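Local structure of B-agarase (Agarivorans gilvus, 5Z6P) at residues 435-438 against 439-443; 568-571 against 572-576; 642-646 against 647-651. The protein probably hydrolyses beta-glycosidic bonds of agarose, as an agarase of glycoside hydrolase family 50. All coordinates share one frame; numbering follows the deposited sequence.

Interaction 1. Residues 435-438 against 439-443; sequences NWTA and PEFYD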
loop_
_atom_site.group_PDB
_atom_site.type_symbol
_atom_site.label_atom_id
_atom_site.label_comp_id
_atom_site.label_asym_id
_atom_site.label_seq_id
_atom_site.Cartn_x
_atom_site.Cartn_y
_atom_site.Cartn_z
ATOM N N ASN A 435 -0.411 -2.339 -13.133
ATOM C CA ASN A 435 0.246 -3.590 -12.789
ATOM C C ASN A 435 -0.749 -4.656 -12.400
ATOM O O ASN A 435 -1.826 -4.347 -11.898
ATOM C CB ASN A 435 1.245 -3.407 -11.666
ATOM C CG ASN A 435 2.311 -4.476 -11.688
ATOM O OD1 ASN A 435 2.568 -5.066 -12.735
ATOM N ND2 ASN A 435 2.924 -4.736 -10.552
ATOM N N TRP A 436 -0.367 -5.908 -12.635
ATOM C CA TRP A 436 -1.207 -7.057 -12.355
ATOM C C TRP A 436 -2.503 -6.985 -13.160
ATOM O O TRP A 436 -3.599 -7.178 -12.625
ATOM C CB TRP A 436 -1.477 -7.153 -10.844
ATOM C CG TRP A 436 -0.185 -7.317 -10.034
ATOM C CD1 TRP A 436 0.707 -8.352 -10.119
ATOM C CD2 TRP A 436 0.341 -6.421 -9.050
ATOM N NE1 TRP A 436 1.755 -8.158 -9.242
ATOM C CE2 TRP A 436 1.553 -6.977 -8.572
ATOM C CE3 TRP A 436 -0.095 -5.198 -8.513
ATOM C CZ2 TRP A 436 2.333 -6.359 -7.584
ATOM C CZ3 TRP A 436 0.678 -4.583 -7.531
ATOM C CH2 TRP A 436 1.882 -5.162 -7.078
ATOM N N THR A 437 -2.355 -6.661 -14.441
ATOM C CA THR A 437 -3.422 -6.796 -15.414
ATOM C C THR A 437 -3.424 -8.240 -15.930
ATOM O O THR A 437 -2.366 -8.765 -16.272
ATOM C CB THR A 437 -3.245 -5.806 -16.581
ATOM O OG1 THR A 437 -3.492 -4.468 -16.131
ATOM C CG2 THR A 437 -4.204 -6.127 -17.706
ATOM N N ALA A 438 -4.592 -8.884 -15.965
ATOM C CA ALA A 438 -4.697 -10.256 -16.481
ATOM C C ALA A 438 -4.176 -10.330 -17.907
ATOM O O ALA A 438 -4.482 -9.477 -18.715
ATOM C CB ALA A 438 -6.126 -10.756 -16.423
ATOM N N PRO A 439 -3.382 -11.365 -18.206
ATOM C CA PRO A 439 -2.734 -11.520 -19.508
ATOM C C PRO A 439 -3.751 -11.656 -20.634
ATOM O O PRO A 439 -3.389 -11.484 -21.790
ATOM C CB PRO A 439 -1.920 -12.810 -19.350
ATOM C CG PRO A 439 -1.808 -13.023 -17.900
ATOM C CD PRO A 439 -3.069 -12.490 -17.312
ATOM N N GLU A 440 -4.998 -11.972 -20.291
ATOM C CA GLU A 440 -6.071 -11.947 -21.265
ATOM C C GLU A 440 -6.267 -10.562 -21.887
ATOM O O GLU A 440 -6.843 -10.451 -22.959
ATOM C CB GLU A 440 -7.382 -12.409 -20.635
ATOM C CG GLU A 440 -7.509 -13.917 -20.458
ATOM C CD GLU A 440 -6.925 -14.417 -19.150
ATOM O OE1 GLU A 440 -6.374 -13.613 -18.379
ATOM O OE2 GLU A 440 -7.014 -15.625 -18.899
ATOM N N PHE A 441 -5.811 -9.512 -21.211
ATOM C CA PHE A 441 -5.978 -8.148 -21.713
ATOM C C PHE A 441 -4.849 -7.741 -22.650
ATOM O O PHE A 441 -4.934 -6.716 -23.327
ATOM C CB PHE A 441 -6.045 -7.128 -20.565
ATOM C CG PHE A 441 -7.357 -7.086 -19.844
ATOM C CD1 PHE A 441 -8.387 -6.274 -20.298
ATOM C CD2 PHE A 441 -7.559 -7.831 -18.695
ATOM C CE1 PHE A 441 -9.594 -6.204 -19.631
ATOM C CE2 PHE A 441 -8.774 -7.766 -18.020
ATOM C CZ PHE A 441 -9.785 -6.946 -18.501
ATOM N N TYR A 442 -3.790 -8.547 -22.685
ATOM C CA TYR A 442 -2.550 -8.133 -23.323
ATOM C C TYR A 442 -2.638 -8.046 -24.856
ATOM O O TYR A 442 -1.822 -7.384 -25.471
ATOM C CB TYR A 442 -1.403 -9.068 -22.933
ATOM C CG TYR A 442 -0.923 -8.979 -21.486
ATOM C CD1 TYR A 442 -1.468 -8.065 -20.585
ATOM C CD2 TYR A 442 0.083 -9.825 -21.027
ATOM C CE1 TYR A 442 -1.036 -8.009 -19.288
ATOM C CE2 TYR A 442 0.528 -9.774 -19.736
ATOM C CZ TYR A 442 -0.023 -8.868 -18.866
ATOM O OH TYR A 442 0.444 -8.837 -17.582
ATOM N N ASP A 443 -3.608 -8.703 -25.480
ATOM C CA ASP A 443 -3.765 -8.536 -26.931
ATOM C C ASP A 443 -4.935 -7.617 -27.304
ATOM O O ASP A 443 -5.513 -7.754 -28.382
ATOM C CB ASP A 443 -3.922 -9.900 -27.633
ATOM C CG ASP A 443 -5.185 -10.649 -27.228
ATOM O OD1 ASP A 443 -6.093 -10.064 -26.602
ATOM O OD2 ASP A 443 -5.279 -11.848 -27.554
HETATM O O HOH W 1 0.268 -6.635 -15.543
#
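Thr437 meets Phe441 through its methyl branch, CG2 lying 3.5 Å from Phe441 CB, the two side chains crossing at about a right angle. With chi1 at -70° the methyl stands anti to the backbone N and faces Phe441, while OG1 sits beside that N and bonds to Gly434 O. The Thr437 backbone joins in through water 1, which accepts from Thr437 N at 2.8 Å and donates to Tyr442 OH at 3.0 Å, bridging the main chain to the phenol. Ala438 comes next and carries most of the contact. Its CB packs 3.6 Å from CD of the next residue, Pro439, and is 4.0 Å from Phe441 CD2. From another direction Glu440, its chain bent at chi2, brings OE1 to 3.5 Å from Ala438 CB. The carbonyl of Ala438 accepts Phe441 N at 2.8 Å in a nearly straight bond (166° at the hydrogen), although the donor stands 38° above the carbonyl plane. The same oxygen lies in the plane of the Phe441 ring, at its edge. A second bond of this spacing, Tyr442 N to Pro439 O, follows at once. The Tyr442 ring lies with one face over Pro439 CA and also stacks with Phe449. Phe441 packs on helix 413-428 through Thr421 and Val422, and Ala438 makes a backbone hydrogen bond with Ile308. Two successive i to i+3 bonds, accepted by Ala438 O and Pro439 O, make this a short 3-10 segment in the loop between helix 413-428 and strand 449-453.

Interaction 2. Residues 568-571 against 572-576; sequences ADLA and KGVKG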
loop_
_atom_site.group_PDB
_atom_site.type_symbol
_atom_site.label_atom_id
_atom_site.label_comp_id
_atom_site.label_asym_id
_atom_site.label_seq_id
_atom_site.Cartn_x
_atom_site.Cartn_y
_atom_site.Cartn_z
ATOM N N ALA A 568 39.844 -14.698 6.472
ATOM C CA ALA A 568 39.125 -15.946 6.678
ATOM C C ALA A 568 38.254 -15.842 7.935
ATOM O O ALA A 568 37.151 -16.359 7.964
ATOM C CB ALA A 568 40.107 -17.133 6.778
ATOM N N ASP A 569 38.745 -15.131 8.946
ATOM C CA ASP A 569 38.009 -14.929 10.190
ATOM C C ASP A 569 36.775 -14.056 9.955
ATOM O O ASP A 569 35.702 -14.304 10.513
ATOM C CB ASP A 569 38.920 -14.309 11.259
ATOM C CG ASP A 569 38.406 -14.533 12.685
ATOM O OD1 ASP A 569 37.462 -15.319 12.859
ATOM O OD2 ASP A 569 38.955 -13.930 13.633
ATOM N N LEU A 570 36.927 -13.039 9.118
ATOM C CA LEU A 570 35.790 -12.231 8.694
ATOM C C LEU A 570 34.785 -13.082 7.956
ATOM O O LEU A 570 33.599 -13.036 8.224
ATOM C CB LEU A 570 36.235 -11.101 7.777
ATOM C CG LEU A 570 35.104 -10.233 7.224
ATOM C CD1 LEU A 570 34.334 -9.611 8.339
ATOM C CD2 LEU A 570 35.661 -9.153 6.306
ATOM N N ALA A 571 35.301 -13.821 6.985
ATOM C CA ALA A 571 34.505 -14.631 6.101
ATOM C C ALA A 571 33.621 -15.637 6.851
ATOM O O ALA A 571 32.520 -15.919 6.415
ATOM C CB ALA A 571 35.411 -15.356 5.116
ATOM N N LYS A 572 34.134 -16.181 7.956
ATOM C CA LYS A 572 33.423 -17.169 8.773
ATOM C C LYS A 572 32.170 -16.586 9.440
ATOM O O LYS A 572 31.189 -17.286 9.666
ATOM C CB LYS A 572 34.369 -17.747 9.841
ATOM C CG LYS A 572 33.687 -18.478 10.991
ATOM C CD LYS A 572 34.578 -19.586 11.570
ATOM C CE LYS A 572 33.781 -20.839 11.985
ATOM N NZ LYS A 572 32.546 -21.103 11.179
ATOM N N GLY A 573 32.214 -15.301 9.764
ATOM C CA GLY A 573 31.051 -14.618 10.305
ATOM C C GLY A 573 31.450 -13.671 11.415
ATOM O O GLY A 573 32.230 -14.041 12.284
ATOM N N VAL A 574 30.941 -12.444 11.373
ATOM C CA VAL A 574 31.127 -11.512 12.477
ATOM C C VAL A 574 29.784 -10.974 12.968
ATOM O O VAL A 574 28.917 -10.605 12.180
ATOM C CB VAL A 574 32.043 -10.326 12.103
ATOM C CG1 VAL A 574 33.423 -10.811 11.845
ATOM C CG2 VAL A 574 31.528 -9.596 10.877
ATOM N N LYS A 575 29.634 -10.931 14.285
ATOM C CA LYS A 575 28.400 -10.503 14.922
ATOM C C LYS A 575 28.729 -9.556 16.065
ATOM O O LYS A 575 29.885 -9.434 16.462
ATOM C CB LYS A 575 27.613 -11.708 15.443
ATOM C CG LYS A 575 27.083 -12.623 14.364
ATOM C CD LYS A 575 26.381 -13.818 14.950
ATOM C CE LYS A 575 25.959 -14.774 13.854
ATOM N NZ LYS A 575 25.326 -16.013 14.387
ATOM N N GLY A 576 27.711 -8.890 16.596
ATOM C CA GLY A 576 27.909 -7.988 17.711
ATOM C C GLY A 576 28.718 -6.758 17.346
ATOM O O GLY A 576 29.449 -6.220 18.177
#
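In Leu570, chi1 of 177° sets CG anti to the backbone N and chi2 of 59° then turns CD1 to the chain leaving the helix; Val574 meets it with chi1 at -66°, CG1 beside its N and CG2 between the N and the carbonyl carbon. Both valine methyls are thereby presented to a single leucine methyl: Leu570 CD1 lies 3.8 Å from Val574 CG2 and equally 3.8 Å from Val574 CG1, so the leucine branch rests across the fork of the valine. Leu564 touches both side chains, and Leu546 of helix 537-550 adds to the apolar surroundings of Leu570. Lys572 N bonds to Ala568 O at 3.0 Å, an i to i+4 link of alpha-helical spacing, and Lys572 CB passes 3.6 Å from that same Ala568 O. One residue on, Gly573 N reaches Leu570 O at 3.1 Å, a weak bond that shortens the spacing to i to i+3. Lys539 NZ donates to Leu570 O as well, and weakly to Ala571 O, so a lysine ammonium meets carbonyls at the helix end, where its charge would suit the negative pole of the helix. Gly573, which has no side chain, then takes a positive phi and leaves the helical geometry. Beyond it Val574 is extended and pairs through its backbone with Leu529. The whole is a helix C-terminus broken at glycine, with an apolar contact between the last turn and the departing chain, closing helix 567-572 before the loop that leads to helix 581-609.

Interaction 3. Residues 642-646 against 647-651; sequences YNYYK and EGLHP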
loop_
_atom_site.group_PDB
_atom_site.type_symbol
_atom_site.label_atom_id
_atom_site.label_comp_id
_atom_site.label_asym_id
_atom_site.label_seq_id
_atom_site.Cartn_x
_atom_site.Cartn_y
_atom_site.Cartn_z
ATOM N N TYR A 642 8.242 3.477 -7.596
ATOM C CA TYR A 642 7.959 3.627 -6.171
ATOM C C TYR A 642 6.466 3.402 -5.888
ATOM O O TYR A 642 5.632 3.770 -6.708
ATOM C CB TYR A 642 8.340 5.030 -5.669
ATOM C CG TYR A 642 9.727 5.513 -6.048
ATOM C CD1 TYR A 642 9.956 6.148 -7.263
ATOM C CD2 TYR A 642 10.799 5.353 -5.171
ATOM C CE1 TYR A 642 11.241 6.611 -7.600
ATOM C CE2 TYR A 642 12.065 5.800 -5.489
ATOM C CZ TYR A 642 12.283 6.423 -6.712
ATOM O OH TYR A 642 13.550 6.862 -7.025
ATOM N N ASN A 643 6.138 2.815 -4.738
ATOM C CA ASN A 643 4.746 2.817 -4.262
ATOM C C ASN A 643 4.638 3.859 -3.158
ATOM O O ASN A 643 5.515 3.943 -2.322
ATOM C CB ASN A 643 4.305 1.437 -3.751
ATOM C CG ASN A 643 4.277 0.377 -4.843
ATOM O OD1 ASN A 643 4.263 0.682 -6.041
ATOM N ND2 ASN A 643 4.251 -0.875 -4.428
ATOM N N TYR A 644 3.584 4.670 -3.154
ATOM C CA TYR A 644 3.565 5.775 -2.211
ATOM C C TYR A 644 2.173 6.156 -1.765
ATOM O O TYR A 644 1.456 6.885 -2.442
ATOM C CB TYR A 644 4.279 6.992 -2.797
ATOM C CG TYR A 644 4.793 7.940 -1.752
ATOM C CD1 TYR A 644 5.802 7.557 -0.885
ATOM C CD2 TYR A 644 4.273 9.231 -1.627
ATOM C CE1 TYR A 644 6.267 8.404 0.080
ATOM C CE2 TYR A 644 4.741 10.098 -0.660
ATOM C CZ TYR A 644 5.745 9.677 0.186
ATOM O OH TYR A 644 6.233 10.505 1.157
ATOM N N TYR A 645 1.834 5.650 -0.587
ATOM C CA TYR A 645 0.528 5.813 0.022
ATOM C C TYR A 645 0.549 7.004 0.964
ATOM O O TYR A 645 0.630 6.846 2.175
ATOM C CB TYR A 645 0.134 4.538 0.755
ATOM C CG TYR A 645 -0.195 3.381 -0.173
ATOM C CD1 TYR A 645 -1.436 3.305 -0.797
ATOM C CD2 TYR A 645 0.729 2.376 -0.433
ATOM C CE1 TYR A 645 -1.761 2.250 -1.636
ATOM C CE2 TYR A 645 0.421 1.333 -1.274
ATOM C CZ TYR A 645 -0.835 1.265 -1.870
ATOM O OH TYR A 645 -1.160 0.223 -2.702
ATOM N N LYS A 646 0.520 8.200 0.379
ATOM C CA LYS A 646 0.411 9.441 1.132
ATOM C C LYS A 646 -0.523 10.339 0.329
ATOM O O LYS A 646 -1.050 9.919 -0.693
ATOM C CB LYS A 646 1.785 10.097 1.345
ATOM C CG LYS A 646 2.827 9.232 2.075
ATOM C CD LYS A 646 2.497 9.025 3.541
ATOM C CE LYS A 646 3.187 7.777 4.096
ATOM N NZ LYS A 646 2.665 7.378 5.435
ATOM N N GLU A 647 -0.718 11.571 0.771
ATOM C CA GLU A 647 -1.645 12.454 0.083
ATOM C C GLU A 647 -1.091 12.945 -1.253
ATOM O O GLU A 647 -1.844 13.425 -2.094
ATOM C CB GLU A 647 -2.022 13.623 0.986
ATOM C CG GLU A 647 -2.787 13.203 2.244
ATOM C CD GLU A 647 -3.385 14.367 3.005
ATOM O OE1 GLU A 647 -3.478 15.468 2.442
ATOM O OE2 GLU A 647 -3.781 14.172 4.170
ATOM N N GLY A 648 0.222 12.801 -1.445
ATOM C CA GLY A 648 0.879 13.114 -2.703
ATOM C C GLY A 648 2.395 13.152 -2.519
ATOM O O GLY A 648 2.899 12.812 -1.444
ATOM N N LEU A 649 3.114 13.568 -3.561
ATOM C CA LEU A 649 4.575 13.627 -3.539
ATOM C C LEU A 649 5.054 14.850 -2.766
ATOM O O LEU A 649 5.513 15.839 -3.345
ATOM C CB LEU A 649 5.148 13.637 -4.967
ATOM C CG LEU A 649 4.668 12.504 -5.875
ATOM C CD1 LEU A 649 5.333 12.564 -7.254
ATOM C CD2 LEU A 649 4.918 11.154 -5.213
ATOM N N HIS A 650 4.931 14.762 -1.451
ATOM C CA HIS A 650 5.391 15.805 -0.564
ATOM C C HIS A 650 6.853 16.157 -0.867
ATOM O O HIS A 650 7.682 15.265 -1.000
ATOM C CB HIS A 650 5.221 15.355 0.870
ATOM C CG HIS A 650 5.353 16.457 1.868
ATOM N ND1 HIS A 650 6.561 17.044 2.169
ATOM C CD2 HIS A 650 4.433 17.069 2.640
ATOM C CE1 HIS A 650 6.379 17.976 3.082
ATOM N NE2 HIS A 650 5.094 18.020 3.378
ATOM N N PRO A 651 7.146 17.458 -1.045
ATOM C CA PRO A 651 8.489 17.907 -1.436
ATOM C C PRO A 651 9.628 17.390 -0.549
ATOM O O PRO A 651 10.686 17.086 -1.067
ATOM C CB PRO A 651 8.397 19.442 -1.342
ATOM C CG PRO A 651 6.927 19.778 -1.152
ATOM C CD PRO A 651 6.137 18.513 -1.248
#
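Tyr644 turns the edge of its ring to the carbonyl of Gly648: the oxygen lies in the ring plane, 3.4 Å from Tyr644 CE2. Its chi1 of -157°, CG anti to the backbone N, carries the ring towards the chain that returns past it. Leu649 CD2 approaches the same side chain at a slant, 4.1 Å from Tyr644 CD2, while Lys646 lays its CG over one face, 3.4 Å above the plane and towards the rim. Gly648 O also accepts His650 N at 2.8 Å, closing an inverse gamma turn centred on Leu649. The turn lies in the loop after strand 640-643, which runs parallel to strand 664-668, probably in the (beta/alpha)8 barrel of such hydrolases. Leu649 also packs on Ile666 of strand 664-668 and on Thr702 and Val703 of helix 689-704. Lys646 CB lies 4.0 Å from Gly648 O; beyond it the chain bends at chi2, and NZ is hydrogen-bonded with His193 NE2. Glu647, extended beyond CG, diverges from Lys646 and puts OE1 where it accepts from Leu196 N and is hydrogen-bonded with Ser195 OG. These three partners belong to the agarase CBM-like part of the chain. The Tyr644 ring meets Trp654 edge-to-face.

From the N terminus the chain comes first to interaction 1, which closes a tight turn between helix 413-428 and strand 449-453. Interaction 2 follows at the end of helix 567-572, and interaction 3 closes a turn in the loop after strand 640-643. They run in series: none encloses or crosses another. Interactions 1 and 3 are neighbours in space, their nearest atoms about 6 Å apart, and Asn508 is touched by both Trp436 and Asn643. Interaction 2 stands apart in a helical region, its centre about 47 Å from that of interaction 1 and about 40 Å from that of interaction 3. Interaction 3 also contacts His193, Ser195 and Leu196, and so joins its loop to the CBM-like part of the chain.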